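Local coordinates for predicted protein (Phaeodactylum tricornutum CCAP 1055/1, PDB 5Z5M), which probably converts 5-hydroxyisourate to (S)-allantoin, joining a hydroxyisourate hydrolase and an OHCU decarboxylase in one chain for the last steps of urate breakdown, at residues S20-I25 against A54-I59; L129-R132 against H137-L140. All blocks are in the same frame, centred on the assembly; numbering follows the deposited sequence.

Interaction 1 (S20-I25 against A54-I59)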
ATOM      1  N   SER A  20      -8.944  41.968  20.940  1.00 15.35           N
ATOM      2  CA  SER A  20      -8.511  42.873  19.885  1.00 15.58           C
ATOM      3  C   SER A  20      -7.515  42.178  18.953  1.00 27.32           C
ATOM      4  O   SER A  20      -7.558  42.347  17.732  1.00 18.65           O
ATOM      5  CB  SER A  20      -7.892  44.133  20.487  1.00 24.47           C
ATOM      6  OG  SER A  20      -7.336  44.957  19.482  1.00 37.84           O
ATOM      7  N   PHE A  21      -6.626  41.386  19.540  1.00 18.20           N
ATOM      8  CA  PHE A  21      -5.608  40.684  18.770  1.00 25.41           C
ATOM      9  C   PHE A  21      -6.240  39.657  17.831  1.00 19.40           C
ATOM     10  O   PHE A  21      -5.821  39.516  16.683  1.00 18.28           O
ATOM     11  CB  PHE A  21      -4.609  40.006  19.713  1.00 16.24           C
ATOM     12  CG  PHE A  21      -3.429  39.396  19.016  1.00 16.57           C
ATOM     13  CD1 PHE A  21      -2.321  40.163  18.702  1.00 29.14           C
ATOM     14  CD2 PHE A  21      -3.420  38.049  18.694  1.00 19.09           C
ATOM     15  CE1 PHE A  21      -1.229  39.600  18.065  1.00 31.74           C
ATOM     16  CE2 PHE A  21      -2.333  37.480  18.062  1.00 25.95           C
ATOM     17  CZ  PHE A  21      -1.238  38.257  17.742  1.00 27.59           C
ATOM     18  N   LEU A  22      -7.268  38.965  18.314  1.00 16.26           N
ATOM     19  CA  LEU A  22      -7.852  37.840  17.581  1.00 26.98           C
ATOM     20  C   LEU A  22      -9.175  38.166  16.895  1.00 23.54           C
ATOM     21  O   LEU A  22      -9.827  37.277  16.350  1.00 20.94           O
ATOM     22  CB  LEU A  22      -8.064  36.659  18.530  1.00 14.08           C
ATOM     23  CG  LEU A  22      -6.820  36.103  19.221  1.00 17.05           C
ATOM     24  CD1 LEU A  22      -7.223  35.111  20.308  1.00 16.32           C
ATOM     25  CD2 LEU A  22      -5.901  35.446  18.207  1.00 14.40           C
ATOM     26  N   GLY A  23      -9.572  39.432  16.915  1.00 19.70           N
ATOM     27  CA  GLY A  23     -10.886  39.818  16.421  1.00 30.02           C
ATOM     28  C   GLY A  23     -11.117  39.655  14.924  1.00 27.10           C
ATOM     29  O   GLY A  23     -12.265  39.660  14.465  1.00 27.90           O
ATOM     30  N   GLY A  24     -10.035  39.517  14.164  1.00 18.50           N
ATOM     31  CA  GLY A  24     -10.117  39.430  12.715  1.00 17.99           C
ATOM     32  C   GLY A  24      -9.747  38.066  12.155  1.00 25.76           C
ATOM     33  O   GLY A  24      -9.721  37.873  10.937  1.00 22.40           O
ATOM     34  N   ILE A  25      -9.458  37.123  13.045  1.00 17.27           N
ATOM     35  CA  ILE A  25      -9.151  35.747  12.652  1.00 17.59           C
ATOM     36  C   ILE A  25     -10.254  35.184  11.757  1.00 15.53           C
ATOM     37  O   ILE A  25      -9.983  34.619  10.695  1.00 19.53           O
ATOM     38  CB  ILE A  25      -8.975  34.840  13.884  1.00 13.04           C
ATOM     39  CG1 ILE A  25      -7.730  35.246  14.687  1.00 21.20           C
ATOM     40  CG2 ILE A  25      -8.884  33.384  13.464  1.00 16.42           C
ATOM     41  CD1 ILE A  25      -6.495  35.537  13.835  1.00 16.35           C
ATOM     42  N   ALA A  54      -8.432  25.386  17.940  1.00 10.28           N
ATOM     43  CA  ALA A  54      -9.502  24.438  18.236  1.00  7.75           C
ATOM     44  C   ALA A  54     -10.614  25.099  19.039  1.00  7.44           C
ATOM     45  O   ALA A  54     -11.794  24.830  18.819  1.00 13.34           O
ATOM     46  CB  ALA A  54      -8.950  23.235  19.003  1.00  8.19           C
ATOM     47  N   ALA A  55     -10.214  25.942  19.985  1.00 10.14           N
ATOM     48  CA  ALA A  55     -11.149  26.660  20.841  1.00  9.83           C
ATOM     49  C   ALA A  55     -12.031  27.617  20.031  1.00 11.59           C
ATOM     50  O   ALA A  55     -13.242  27.683  20.241  1.00 13.63           O
ATOM     51  CB  ALA A  55     -10.395  27.415  21.917  1.00  8.57           C
ATOM     52  N   MET A  56     -11.424  28.359  19.111  1.00 11.99           N
ATOM     53  CA  MET A  56     -12.175  29.304  18.289  1.00 13.19           C
ATOM     54  C   MET A  56     -13.054  28.567  17.286  1.00 15.00           C
ATOM     55  O   MET A  56     -14.191  28.973  17.035  1.00 13.27           O
ATOM     56  CB  MET A  56     -11.226  30.268  17.571  1.00 14.15           C
ATOM     57  CG  MET A  56     -10.383  31.096  18.542  1.00 15.73           C
ATOM     58  SD  MET A  56      -9.305  32.310  17.758  1.00 23.99           S
ATOM     59  CE  MET A  56     -10.524  33.449  17.113  1.00 19.38           C
ATOM     60  N   LYS A  57     -12.528  27.477  16.733  1.00 13.48           N
ATOM     61  CA  LYS A  57     -13.285  26.634  15.811  1.00 11.17           C
ATOM     62  C   LYS A  57     -14.543  26.092  16.486  1.00 12.65           C
ATOM     63  O   LYS A  57     -15.620  26.071  15.888  1.00 12.70           O
ATOM     64  CB  LYS A  57     -12.420  25.476  15.302  1.00 10.77           C
ATOM     65  CG  LYS A  57     -13.097  24.597  14.258  1.00 17.92           C
ATOM     66  CD  LYS A  57     -12.155  23.497  13.769  1.00 19.92           C
ATOM     67  CE  LYS A  57     -12.823  22.626  12.717  1.00 36.09           C
ATOM     68  NZ  LYS A  57     -11.891  21.603  12.160  1.00 40.31           N
ATOM     69  N   ALA A  58     -14.396  25.653  17.733  1.00  9.63           N
ATOM     70  CA  ALA A  58     -15.519  25.115  18.502  1.00 15.99           C
ATOM     71  C   ALA A  58     -16.620  26.155  18.692  1.00 15.01           C
ATOM     72  O   ALA A  58     -17.805  25.846  18.561  1.00 12.15           O
ATOM     73  CB  ALA A  58     -15.041  24.609  19.851  1.00 17.03           C
ATOM     74  N   ILE A  59     -16.220  27.386  19.004  1.00 13.36           N
ATOM     75  CA  ILE A  59     -17.164  28.493  19.153  1.00  9.14           C
ATOM     76  C   ILE A  59     -17.961  28.709  17.868  1.00 12.48           C
ATOM     77  O   ILE A  59     -19.185  28.858  17.893  1.00 15.54           O
ATOM     78  CB  ILE A  59     -16.437  29.796  19.546  1.00  9.35           C
ATOM     79  CG1 ILE A  59     -15.891  29.668  20.969  1.00 16.98           C
ATOM     80  CG2 ILE A  59     -17.378  31.006  19.435  1.00 11.19           C
ATOM     81  CD1 ILE A  59     -15.045  30.841  21.418  1.00 17.21           C
TER

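Interaction 2 (L129-R132 against H137-L140)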
ATOM      1  N   LEU A 129     -11.835  29.502  -1.026  1.00 12.73           N
ATOM      2  CA  LEU A 129     -10.778  28.519  -1.226  1.00 16.82           C
ATOM      3  C   LEU A 129      -9.532  28.879  -0.420  1.00 21.74           C
ATOM      4  O   LEU A 129      -8.940  29.943  -0.616  1.00 25.75           O
ATOM      5  CB  LEU A 129     -10.425  28.401  -2.712  1.00 13.87           C
ATOM      6  CG  LEU A 129      -9.384  27.333  -3.043  1.00 13.18           C
ATOM      7  CD1 LEU A 129      -9.888  25.943  -2.667  1.00 22.38           C
ATOM      8  CD2 LEU A 129      -9.003  27.377  -4.513  1.00 22.64           C
ATOM      9  N   ALA A 130      -9.145  27.991   0.490  1.00 14.42           N
ATOM     10  CA  ALA A 130      -7.958  28.203   1.310  1.00 23.24           C
ATOM     11  C   ALA A 130      -6.786  27.373   0.806  1.00 27.16           C
ATOM     12  O   ALA A 130      -6.638  26.208   1.175  1.00 43.54           O
ATOM     13  CB  ALA A 130      -8.251  27.862   2.758  1.00 22.97           C
ATOM     14  N   VAL A 131      -5.959  27.964  -0.047  1.00 29.05           N
ATOM     15  CA  VAL A 131      -4.778  27.278  -0.560  1.00 51.29           C
ATOM     16  C   VAL A 131      -3.555  28.187  -0.442  1.00 52.03           C
ATOM     17  O   VAL A 131      -3.632  29.387  -0.721  1.00 39.58           O
ATOM     18  CB  VAL A 131      -4.954  26.839  -2.042  1.00 50.22           C
ATOM     19  CG1 VAL A 131      -3.660  26.240  -2.599  1.00 53.09           C
ATOM     20  CG2 VAL A 131      -6.108  25.859  -2.186  1.00 46.10           C
ATOM     21  N   ARG A 132      -2.440  27.621   0.005  1.00 43.79           N
ATOM     22  CA  ARG A 132      -1.184  28.355   0.084  1.00 51.31           C
ATOM     23  C   ARG A 132      -0.541  28.483  -1.290  1.00 39.81           C
ATOM     24  O   ARG A 132      -0.172  27.479  -1.901  1.00 34.43           O
ATOM     25  CB  ARG A 132      -0.229  27.665   1.056  1.00 28.70           C
ATOM     26  CG  ARG A 132      -0.688  27.748   2.494  1.00 37.81           C
ATOM     27  CD  ARG A 132       0.333  27.166   3.439  1.00 46.84           C
ATOM     28  NE  ARG A 132      -0.044  27.399   4.828  1.00 26.31           N
ATOM     29  CZ  ARG A 132       0.327  28.463   5.533  1.00 35.91           C
ATOM     30  NH1 ARG A 132       1.087  29.397   4.978  1.00 32.92           N
ATOM     31  NH2 ARG A 132      -0.063  28.591   6.793  1.00 21.06           N
ATOM     32  N   HIS A 137      -4.484  27.008 -12.008  1.00 16.90           N
ATOM     33  CA  HIS A 137      -5.000  25.672 -12.275  1.00 16.88           C
ATOM     34  C   HIS A 137      -5.808  25.168 -11.086  1.00 16.47           C
ATOM     35  O   HIS A 137      -6.908  24.653 -11.258  1.00 18.15           O
ATOM     36  CB  HIS A 137      -3.865  24.705 -12.601  1.00 17.06           C
ATOM     37  CG  HIS A 137      -3.048  25.117 -13.785  1.00 29.87           C
ATOM     38  ND1 HIS A 137      -3.507  25.006 -15.079  1.00 32.34           N
ATOM     39  CD2 HIS A 137      -1.798  25.630 -13.871  1.00 33.71           C
ATOM     40  CE1 HIS A 137      -2.577  25.439 -15.912  1.00 33.74           C
ATOM     41  NE2 HIS A 137      -1.531  25.822 -15.205  1.00 39.54           N
ATOM     42  N   THR A 138      -5.266  25.346  -9.883  1.00 18.34           N
ATOM     43  CA  THR A 138      -5.951  24.959  -8.648  1.00 19.98           C
ATOM     44  C   THR A 138      -7.303  25.662  -8.492  1.00 14.53           C
ATOM     45  O   THR A 138      -8.323  25.024  -8.232  1.00 14.81           O
ATOM     46  CB  THR A 138      -5.087  25.273  -7.409  1.00 22.91           C
ATOM     47  OG1 THR A 138      -3.828  24.598  -7.519  1.00 33.13           O
ATOM     48  CG2 THR A 138      -5.790  24.829  -6.134  1.00 23.50           C
ATOM     49  N   VAL A 139      -7.303  26.980  -8.660  1.00 12.92           N
ATOM     50  CA  VAL A 139      -8.525  27.765  -8.518  1.00 16.27           C
ATOM     51  C   VAL A 139      -9.600  27.356  -9.527  1.00 12.57           C
ATOM     52  O   VAL A 139     -10.755  27.140  -9.160  1.00 16.44           O
ATOM     53  CB  VAL A 139      -8.230  29.264  -8.664  1.00 15.03           C
ATOM     54  CG1 VAL A 139      -9.515  30.058  -8.604  1.00 21.44           C
ATOM     55  CG2 VAL A 139      -7.267  29.713  -7.572  1.00 17.19           C
ATOM     56  N   LEU A 140      -9.219  27.239 -10.797  1.00 11.36           N
ATOM     57  CA  LEU A 140     -10.178  26.875 -11.835  1.00 12.72           C
ATOM     58  C   LEU A 140     -10.691  25.449 -11.652  1.00 15.68           C
ATOM     59  O   LEU A 140     -11.879  25.183 -11.853  1.00 15.67           O
ATOM     60  CB  LEU A 140      -9.554  27.041 -13.223  1.00 18.38           C
ATOM     61  CG  LEU A 140      -9.421  28.491 -13.686  1.00 16.25           C
ATOM     62  CD1 LEU A 140      -8.498  28.584 -14.893  1.00 31.50           C
ATOM     63  CD2 LEU A 140     -10.799  29.053 -14.018  1.00 19.40           C
TER

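Interaction 1 (S20-I25 against A54-I59)
The end methyl of Met56 does all the touching from the A54-I59 side, meeting Leu22 and Ile25, the two ends of a turn. Its closest apolar partner is Ile25: Met56 CE lies 3.8 Å from Ile25 CB, with the two branches CG1 and CG2 of Ile25 only slightly farther off at 4.1 and 4.0 Å from that same CE. The methyl therefore sits over the fork of the isoleucine, and the two side chains cross at about a right angle. Leu22 adds a looser apolar contact, its CB 4.3 Å from Met56 CE. A bend at the thioether (chi3 68°) turns CE off the line of an otherwise extended start to the chain, whose chi2 is -177°.

These residues belong to the all-helical OHCU decarboxylase domain, where helix 49-61 faces the turn from Leu22 to Ile25. That turn is a type I beta turn, and it carries both apolar partners toward Met56 while the two glycines between them stay clear of the contact.

Of the polar groups, Leu22 O accepts the weak turn bond from Ile25 N at 3.3 Å and is also brushed by Met56 CE, a plain van der Waals approach of 4.0 Å. Ile25 O is hydrogen-bonded to Arg169 NH1 of helix 151-173. Leu170 of the same helix packs on both Leu22 and Ile25, and Ala166 on Ile25, while Leu36 of helix 30-38 packs on Leu22 and Tyr26 lies against Met56.

Interaction 2 (L129-R132 against H137-L140)
Leu129 lays its CD2 methyl against Val139, where an extended piece of loop meets the helix it leads into. The nearest atom is on the backbone of the helix, with Leu129 CD2 4.1 Å from Val139 CA, and the valine branch lies beside it, Leu129 CD2 to Val139 CG2 being 4.2 Å. A longer approach of 4.4 Å brings Leu129 CD2 near Thr138 CG2. Val131 and Thr138 then reach toward each other tip to tip, their CG2 methyls 4.1 Å apart. With Thr138 CG2 set opposite its backbone N, the methyl is given to the loop and the hydroxyl is left for another partner.

That partner is Thr135, just ahead of helix 136-146: the OG1 atoms of Thr135 and Thr138 are hydrogen-bonded, which holds the threonine's rotation and with it the methyl. Leu129 and Val131 project toward the helix, Leu129 also resting on Ala142 and Arg146 farther along it, whereas on the other side of the loop Ala130 packs on Lys164 and Ile165 of helix 151-173 and gives its backbone N-H to Gln161 OE1. Beyond this shell, Glu251 of the second subunit packs on Thr138 and His137, placing the contact beside a subunit interface.

Between the two segments lie only four residues, enough for the chain to double back: an extended run returns onto the first turn of the very helix it leads into, within the helical OHCU decarboxylase domain.

Helix 151-173 is what the two contacts share. Ala166, Arg169 and Leu170 serve interaction 1, while Gln161, Lys164 and Ile165 meet the 129-132 loop of interaction 2, so residues from neighbouring turns of one long helix reach both. The contacts themselves do not touch: their centres are 24 Å apart and their nearest atoms about 11 Å. They also follow one another along the chain, the first closing before the second opens. Both belong to the OHCU decarboxylase part of the chain, but interaction 1 is buried and untouched by other subunits, whereas interaction 2 lies near the surface, where a second subunit approaches with Glu251 from its HIUase/transthyretin-family region.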